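Local atomic coordinates of surface presentation of antigens protein SpaS (Shigella flexneri, PDB entry 2VT1), a protein that serves in the type III secretion export apparatus of the inner membrane and is required for secretion of the Ipa antigens and for invasion. Residues 4-9 with 21-26; 17-22 with 60-65. One frame throughout, in Å; residues are numbered along the deposited sequence.

Contact 1: residues 4-9 with 21-26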
ATOM      1  N   ILE B   4       8.747  -4.213  -4.094  1.00 19.95           N
ATOM      2  CA  ILE B   4       7.412  -3.674  -4.373  1.00 20.10           C
ATOM      3  C   ILE B   4       6.836  -2.973  -3.117  1.00 19.72           C
ATOM      4  O   ILE B   4       6.991  -3.446  -1.993  1.00 20.29           O
ATOM      5  CB  ILE B   4       6.433  -4.793  -4.817  1.00 19.32           C
ATOM      6  CG1 ILE B   4       6.870  -5.427  -6.139  1.00 19.83           C
ATOM      7  CG2 ILE B   4       5.025  -4.245  -4.949  1.00 21.37           C
ATOM      8  CD1 ILE B   4       6.207  -6.761  -6.420  1.00 13.31           C
ATOM      9  N   ALA B   5       6.190  -1.833  -3.318  1.00 18.55           N
ATOM     10  CA  ALA B   5       5.468  -1.158  -2.248  1.00 18.94           C
ATOM     11  C   ALA B   5       4.094  -0.767  -2.779  1.00 17.78           C
ATOM     12  O   ALA B   5       3.996  -0.109  -3.808  1.00 18.57           O
ATOM     13  CB  ALA B   5       6.227   0.072  -1.788  1.00 18.99           C
ATOM     14  N   ILE B   6       3.041  -1.201  -2.095  1.00 16.64           N
ATOM     15  CA  ILE B   6       1.672  -0.828  -2.470  1.00 15.96           C
ATOM     16  C   ILE B   6       1.027  -0.161  -1.260  1.00 16.24           C
ATOM     17  O   ILE B   6       0.925  -0.737  -0.156  1.00 15.08           O
ATOM     18  CB  ILE B   6       0.796  -2.045  -2.930  1.00 16.61           C
ATOM     19  CG1 ILE B   6       1.582  -3.029  -3.821  1.00 14.69           C
ATOM     20  CG2 ILE B   6      -0.514  -1.558  -3.595  1.00 14.88           C
ATOM     21  CD1 ILE B   6       1.749  -2.662  -5.314  1.00 14.98           C
ATOM     22  N   GLY B   7       0.622   1.081  -1.467  1.00 15.73           N
ATOM     23  CA  GLY B   7      -0.040   1.837  -0.449  1.00 15.78           C
ATOM     24  C   GLY B   7      -1.511   1.493  -0.485  1.00 14.75           C
ATOM     25  O   GLY B   7      -2.082   1.337  -1.561  1.00 15.15           O
ATOM     26  N   ILE B   8      -2.117   1.364   0.689  1.00 15.54           N
ATOM     27  CA  ILE B   8      -3.535   1.018   0.797  1.00 15.88           C
ATOM     28  C   ILE B   8      -4.295   1.990   1.697  1.00 17.69           C
ATOM     29  O   ILE B   8      -3.939   2.232   2.847  1.00 17.37           O
ATOM     30  CB  ILE B   8      -3.748  -0.412   1.320  1.00 16.19           C
ATOM     31  CG1 ILE B   8      -3.010  -1.426   0.457  1.00 17.82           C
ATOM     32  CG2 ILE B   8      -5.230  -0.745   1.351  1.00 15.23           C
ATOM     33  CD1 ILE B   8      -3.624  -1.662  -0.870  1.00 15.28           C
ATOM     34  N   TYR B   9      -5.359   2.548   1.138  1.00 20.77           N
ATOM     35  CA  TYR B   9      -6.258   3.423   1.856  1.00 20.73           C
ATOM     36  C   TYR B   9      -7.590   2.700   2.053  1.00 20.10           C
ATOM     37  O   TYR B   9      -7.878   1.760   1.331  1.00 18.40           O
ATOM     38  CB  TYR B   9      -6.461   4.665   1.004  1.00 21.16           C
ATOM     39  CG  TYR B   9      -7.502   5.581   1.545  1.00 23.51           C
ATOM     40  CD1 TYR B   9      -7.257   6.335   2.678  1.00 26.84           C
ATOM     41  CD2 TYR B   9      -8.730   5.699   0.925  1.00 27.19           C
ATOM     42  CE1 TYR B   9      -8.215   7.186   3.190  1.00 30.01           C
ATOM     43  CE2 TYR B   9      -9.695   6.544   1.431  1.00 30.41           C
ATOM     44  CZ  TYR B   9      -9.432   7.284   2.564  1.00 28.65           C
ATOM     45  OH  TYR B   9     -10.391   8.131   3.066  1.00 35.94           O
ATOM     46  N   SER B  21      -3.186   3.647  -3.250  1.00 21.71           N
ATOM     47  CA  SER B  21      -2.688   5.029  -3.258  1.00 23.50           C
ATOM     48  C   SER B  21      -1.280   5.204  -3.848  1.00 24.05           C
ATOM     49  O   SER B  21      -0.847   6.322  -4.119  1.00 27.86           O
ATOM     50  CB  SER B  21      -2.647   5.549  -1.828  1.00 23.62           C
ATOM     51  OG  SER B  21      -1.928   4.656  -0.990  1.00 27.18           O
ATOM     52  N   LEU B  22      -0.552   4.111  -4.014  1.00 22.94           N
ATOM     53  CA  LEU B  22       0.776   4.188  -4.588  1.00 21.34           C
ATOM     54  C   LEU B  22       1.237   2.797  -4.982  1.00 19.25           C
ATOM     55  O   LEU B  22       0.866   1.797  -4.370  1.00 19.43           O
ATOM     56  CB  LEU B  22       1.764   4.884  -3.619  1.00 22.10           C
ATOM     57  CG  LEU B  22       2.368   4.172  -2.395  1.00 18.09           C
ATOM     58  CD1 LEU B  22       3.607   3.377  -2.770  1.00 16.91           C
ATOM     59  CD2 LEU B  22       2.726   5.178  -1.332  1.00 19.07           C
ATOM     60  N   ILE B  23       2.003   2.744  -6.050  1.00 17.62           N
ATOM     61  CA  ILE B  23       2.700   1.536  -6.430  1.00 18.10           C
ATOM     62  C   ILE B  23       4.098   1.932  -6.851  1.00 18.51           C
ATOM     63  O   ILE B  23       4.272   2.635  -7.844  1.00 17.45           O
ATOM     64  CB  ILE B  23       2.046   0.809  -7.610  1.00 17.78           C
ATOM     65  CG1 ILE B  23       0.580   0.459  -7.303  1.00 17.94           C
ATOM     66  CG2 ILE B  23       2.847  -0.456  -7.939  1.00 17.26           C
ATOM     67  CD1 ILE B  23      -0.087  -0.427  -8.358  1.00 14.26           C
ATOM     68  N   GLU B  24       5.092   1.489  -6.092  1.00 17.34           N
ATOM     69  CA  GLU B  24       6.484   1.746  -6.450  1.00 18.87           C
ATOM     70  C   GLU B  24       7.260   0.428  -6.417  1.00 18.48           C
ATOM     71  O   GLU B  24       6.817  -0.541  -5.805  1.00 17.30           O
ATOM     72  CB  GLU B  24       7.121   2.770  -5.505  1.00 17.83           C
ATOM     73  CG  GLU B  24       6.393   4.102  -5.429  1.00 19.32           C
ATOM     74  CD  GLU B  24       6.447   4.907  -6.722  1.00 26.56           C
ATOM     75  OE1 GLU B  24       7.435   4.779  -7.479  1.00 30.66           O
ATOM     76  OE2 GLU B  24       5.510   5.694  -6.971  1.00 28.37           O
ATOM     77  N   THR B  25       8.397   0.391  -7.106  1.00 17.50           N
ATOM     78  CA  THR B  25       9.202  -0.803  -7.195  1.00 17.96           C
ATOM     79  C   THR B  25      10.672  -0.466  -6.943  1.00 19.38           C
ATOM     80  O   THR B  25      11.092   0.688  -7.044  1.00 18.08           O
ATOM     81  CB  THR B  25       9.093  -1.471  -8.616  1.00 19.83           C
ATOM     82  OG1 THR B  25       9.618  -0.581  -9.618  1.00 20.97           O
ATOM     83  CG2 THR B  25       7.652  -1.815  -8.965  1.00 18.71           C
ATOM     84  N   ASN B  26      11.443  -1.495  -6.605  1.00 19.69           N
ATOM     85  CA  ASN B  26      12.891  -1.392  -6.439  1.00 19.38           C
ATOM     86  C   ASN B  26      13.348  -0.295  -5.483  1.00 18.50           C
ATOM     87  O   ASN B  26      12.931  -0.275  -4.340  1.00 18.60           O
ATOM     88  CB  ASN B  26      13.553  -1.282  -7.810  1.00 19.50           C
ATOM     89  CG  ASN B  26      13.399  -2.556  -8.616  1.00 22.62           C
ATOM     90  OD1 ASN B  26      13.403  -3.653  -8.046  1.00 26.15           O
ATOM     91  ND2 ASN B  26      13.236  -2.423  -9.936  1.00 22.81           N
TER
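Ala5 and Glu24 form a hydrogen-bonded antiparallel pair: Ala5 N donates to Glu24 O over 2.9 Å, and Glu24 N returns a bond to Ala5 O at 3.0 Å. Two further bonds continue the pairing. Gly7 N donates to Leu22 O at 3.0 Å. Gly7 O, however, receives Ser21 N at 3.1 Å, from above the carbonyl plane instead of along a lone pair. The backbone of Ser21 departs from the extended form there (psi -14°), a local irregularity within an antiparallel pairing of axes 176° apart; beyond it Tyr9 and Phe19 resume the backbone bonding.

CA-H...O contacts fill the intervals; Ile6 CA, for example, approaches Leu22 O. Packing then divides between the two faces. On one, Ile6 and Ile23 lie side by side and point the same way, the terminal CD1 of Ile6 resting on Ile23 CG2 at 3.6 Å and on CG1 slightly farther off. Tyr54 of helix 47-56 meets Ile23 on that face, as well as Ile4 and Thr25. On the other, Leu22 has CG between its backbone N and carbonyl carbon (chi1 77°), a torsion that brings CD1 over the backbone of strand 4-9, 3.7 Å from Ala5 O and 4.3 Å from Ala5 CB. Val32 of helix 26-38 packs against Ala5, Leu22 and Glu24.

Ile6, Gly7 and Ile8 also pair with an antiparallel strand of another chain, and a polar side chain of that chain bonds Ser21 OG. Backbone pairing thus flanks strand 4-9, with strand 19-25 along one edge and the other chain's strand along Ile6 to Ile8, so the sheet continues across the chain boundary.

Contact 2: residues 17-22 with 60-65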
ATOM      1  N   ALA B  17     -14.425  -1.746  -1.129  1.00 28.15           N
ATOM      2  CA  ALA B  17     -13.103  -2.152  -1.573  1.00 26.15           C
ATOM      3  C   ALA B  17     -12.051  -1.156  -1.114  1.00 24.56           C
ATOM      4  O   ALA B  17     -12.296   0.054  -1.144  1.00 23.81           O
ATOM      5  CB  ALA B  17     -13.079  -2.263  -3.079  1.00 26.02           C
ATOM      6  N   PRO B  18     -10.875  -1.664  -0.688  1.00 22.74           N
ATOM      7  CA  PRO B  18      -9.692  -0.834  -0.403  1.00 22.68           C
ATOM      8  C   PRO B  18      -9.217  -0.090  -1.647  1.00 20.69           C
ATOM      9  O   PRO B  18      -9.580  -0.456  -2.739  1.00 21.32           O
ATOM     10  CB  PRO B  18      -8.635  -1.857   0.058  1.00 22.40           C
ATOM     11  CG  PRO B  18      -9.428  -3.044   0.533  1.00 22.84           C
ATOM     12  CD  PRO B  18     -10.647  -3.083  -0.365  1.00 23.22           C
ATOM     13  N   PHE B  19      -8.398   0.934  -1.480  1.00 20.86           N
ATOM     14  CA  PHE B  19      -7.984   1.788  -2.589  1.00 21.25           C
ATOM     15  C   PHE B  19      -6.460   1.864  -2.620  1.00 20.52           C
ATOM     16  O   PHE B  19      -5.833   2.103  -1.596  1.00 20.59           O
ATOM     17  CB  PHE B  19      -8.596   3.181  -2.396  1.00 22.28           C
ATOM     18  CG  PHE B  19      -8.086   4.238  -3.348  1.00 22.60           C
ATOM     19  CD1 PHE B  19      -8.813   4.588  -4.465  1.00 21.21           C
ATOM     20  CD2 PHE B  19      -6.917   4.914  -3.091  1.00 21.37           C
ATOM     21  CE1 PHE B  19      -8.373   5.568  -5.325  1.00 25.71           C
ATOM     22  CE2 PHE B  19      -6.464   5.903  -3.957  1.00 25.17           C
ATOM     23  CZ  PHE B  19      -7.197   6.237  -5.064  1.00 24.36           C
ATOM     24  N   ILE B  20      -5.874   1.615  -3.787  1.00 20.20           N
ATOM     25  CA  ILE B  20      -4.418   1.679  -3.968  1.00 19.62           C
ATOM     26  C   ILE B  20      -3.947   3.117  -4.206  1.00 20.58           C
ATOM     27  O   ILE B  20      -4.262   3.709  -5.233  1.00 18.50           O
ATOM     28  CB  ILE B  20      -3.952   0.798  -5.152  1.00 19.11           C
ATOM     29  CG1 ILE B  20      -4.184  -0.688  -4.834  1.00 20.06           C
ATOM     30  CG2 ILE B  20      -2.461   1.103  -5.486  1.00 14.26           C
ATOM     31  CD1 ILE B  20      -4.058  -1.617  -6.027  1.00 20.41           C
ATOM     32  N   SER B  21      -3.186   3.647  -3.250  1.00 21.71           N
ATOM     33  CA  SER B  21      -2.688   5.029  -3.258  1.00 23.50           C
ATOM     34  C   SER B  21      -1.280   5.204  -3.848  1.00 24.05           C
ATOM     35  O   SER B  21      -0.847   6.322  -4.119  1.00 27.86           O
ATOM     36  CB  SER B  21      -2.647   5.549  -1.828  1.00 23.62           C
ATOM     37  OG  SER B  21      -1.928   4.656  -0.990  1.00 27.18           O
ATOM     38  N   LEU B  22      -0.552   4.111  -4.014  1.00 22.94           N
ATOM     39  CA  LEU B  22       0.776   4.188  -4.588  1.00 21.34           C
ATOM     40  C   LEU B  22       1.237   2.797  -4.982  1.00 19.25           C
ATOM     41  O   LEU B  22       0.866   1.797  -4.370  1.00 19.43           O
ATOM     42  CB  LEU B  22       1.764   4.884  -3.619  1.00 22.10           C
ATOM     43  CG  LEU B  22       2.368   4.172  -2.395  1.00 18.09           C
ATOM     44  CD1 LEU B  22       3.607   3.377  -2.770  1.00 16.91           C
ATOM     45  CD2 LEU B  22       2.726   5.178  -1.332  1.00 19.07           C
ATOM     46  N   TYR B  60      -3.840   4.625  -7.863  1.00 22.77           N
ATOM     47  CA  TYR B  60      -5.050   5.403  -7.686  1.00 23.30           C
ATOM     48  C   TYR B  60      -6.269   4.678  -8.243  1.00 25.24           C
ATOM     49  O   TYR B  60      -7.062   5.254  -9.003  1.00 25.50           O
ATOM     50  CB  TYR B  60      -4.908   6.785  -8.327  1.00 23.79           C
ATOM     51  CG  TYR B  60      -3.701   7.564  -7.839  1.00 21.48           C
ATOM     52  CD1 TYR B  60      -3.460   7.730  -6.480  1.00 19.75           C
ATOM     53  CD2 TYR B  60      -2.816   8.140  -8.733  1.00 22.78           C
ATOM     54  CE1 TYR B  60      -2.368   8.444  -6.027  1.00 20.18           C
ATOM     55  CE2 TYR B  60      -1.717   8.862  -8.292  1.00 23.14           C
ATOM     56  CZ  TYR B  60      -1.501   9.014  -6.936  1.00 23.40           C
ATOM     57  OH  TYR B  60      -0.405   9.717  -6.491  1.00 24.27           O
ATOM     58  N   SER B  61      -6.416   3.413  -7.854  1.00 24.42           N
ATOM     59  CA  SER B  61      -7.592   2.637  -8.230  1.00 25.66           C
ATOM     60  C   SER B  61      -8.050   1.719  -7.080  1.00 26.32           C
ATOM     61  O   SER B  61      -7.256   1.370  -6.191  1.00 24.74           O
ATOM     62  CB  SER B  61      -7.318   1.834  -9.515  1.00 26.09           C
ATOM     63  OG  SER B  61      -6.367   0.796  -9.322  1.00 26.51           O
ATOM     64  N   PHE B  62      -9.329   1.343  -7.095  1.00 26.08           N
ATOM     65  CA  PHE B  62      -9.862   0.428  -6.095  1.00 25.82           C
ATOM     66  C   PHE B  62      -9.462  -1.002  -6.380  1.00 24.59           C
ATOM     67  O   PHE B  62      -9.303  -1.384  -7.524  1.00 23.61           O
ATOM     68  CB  PHE B  62     -11.378   0.556  -6.020  1.00 26.62           C
ATOM     69  CG  PHE B  62     -11.817   1.878  -5.507  1.00 27.53           C
ATOM     70  CD1 PHE B  62     -12.051   2.923  -6.381  1.00 30.95           C
ATOM     71  CD2 PHE B  62     -11.939   2.099  -4.149  1.00 27.84           C
ATOM     72  CE1 PHE B  62     -12.423   4.158  -5.914  1.00 29.48           C
ATOM     73  CE2 PHE B  62     -12.315   3.338  -3.677  1.00 29.34           C
ATOM     74  CZ  PHE B  62     -12.558   4.367  -4.562  1.00 29.93           C
ATOM     75  N   VAL B  63      -9.273  -1.787  -5.327  1.00 24.84           N
ATOM     76  CA  VAL B  63      -8.904  -3.177  -5.496  1.00 25.34           C
ATOM     77  C   VAL B  63     -10.105  -3.894  -6.105  1.00 26.05           C
ATOM     78  O   VAL B  63     -11.238  -3.662  -5.700  1.00 27.54           O
ATOM     79  CB  VAL B  63      -8.472  -3.811  -4.166  1.00 24.56           C
ATOM     80  CG1 VAL B  63      -8.121  -5.283  -4.355  1.00 24.86           C
ATOM     81  CG2 VAL B  63      -7.291  -3.061  -3.604  1.00 26.10           C
ATOM     82  N   ASP B  64      -9.856  -4.743  -7.098  1.00 28.03           N
ATOM     83  CA  ASP B  64     -10.931  -5.434  -7.797  1.00 29.61           C
ATOM     84  C   ASP B  64     -11.567  -6.505  -6.912  1.00 29.72           C
ATOM     85  O   ASP B  64     -10.941  -6.981  -5.973  1.00 28.92           O
ATOM     86  CB  ASP B  64     -10.414  -6.029  -9.107  1.00 32.10           C
ATOM     87  CG  ASP B  64      -9.323  -7.049  -8.894  1.00 36.05           C
ATOM     88  OD1 ASP B  64      -9.276  -7.636  -7.798  1.00 41.40           O
ATOM     89  OD2 ASP B  64      -8.511  -7.263  -9.822  1.00 43.57           O
ATOM     90  N   PHE B  65     -12.817  -6.869  -7.209  1.00 30.50           N
ATOM     91  CA  PHE B  65     -13.603  -7.765  -6.346  1.00 30.35           C
ATOM     92  C   PHE B  65     -12.832  -9.018  -6.006  1.00 30.10           C
ATOM     93  O   PHE B  65     -12.974  -9.568  -4.922  1.00 31.58           O
ATOM     94  CB  PHE B  65     -14.941  -8.147  -7.000  1.00 30.69           C
TER
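Phe19 and Phe62 form a non-hydrogen-bonded antiparallel pair whose rings make a T-shaped stack, centroids 5.1 Å apart and planes at 74°. From its CB, which lies 3.9 Å from Phe62 CE2, the Phe19 side chain runs with CG anti to the backbone N (chi1 171°). That torsion places CD1 over the centre of the Phe62 ring, 3.8 Å from Phe62 CZ. Farther out, CE1 meets the carbonyl carbon of Tyr60, and the tip, CZ, reaches Tyr60 CA at 3.5 Å. The ring therefore spans the other segment from Phe62 to Tyr60, with Ser61 N over one of its faces.

Beneath the rings the backbones are joined by Val63 N to Pro18 O, almost straight at 172°, and by Ile20 N to Ser61 O at 2.8 Å. Ile20 O takes weak bonds from Tyr60 N and Ser61 N; these two residues opposite Ile20 fit a G1 beta bulge, with Tyr60 at positive phi.

Val63 CG2 touches Pro18 CB and Ile20 CG1, each at 4.1 Å. The short, weakly bonded strand 61-62 thus borders strand 19-25, while Leu68, Val71 and Ile75 of helix 68-80 pack on Pro18; on the strand 4-9 side, Ile8 touches both Pro18 and Ile20.

Both contacts lie in the cytoplasmic domain of SpaS. Strand 19-25, the sheet's middle member, meets strand 4-9 in contact 1 and strand 61-62 in contact 2; the contact centres are about 11 Å apart, and Ser21 and Leu22 belong to both. The pairing of contact 1 extends towards contact 2 through a probable hydrogen bond between Tyr9 N and Phe19 O, 2.8 Å. Apolar packing joins them too: Ile6 CG2 lies 3.8 Å from Ile20 CG2. The chain opens with Pro-Thr-His, as expected after self-cleavage within the family's Asn-Pro-Thr-His motif, and a separate chain's strand pairs with Ile6 to Ile8; that strand is probably the upstream fragment.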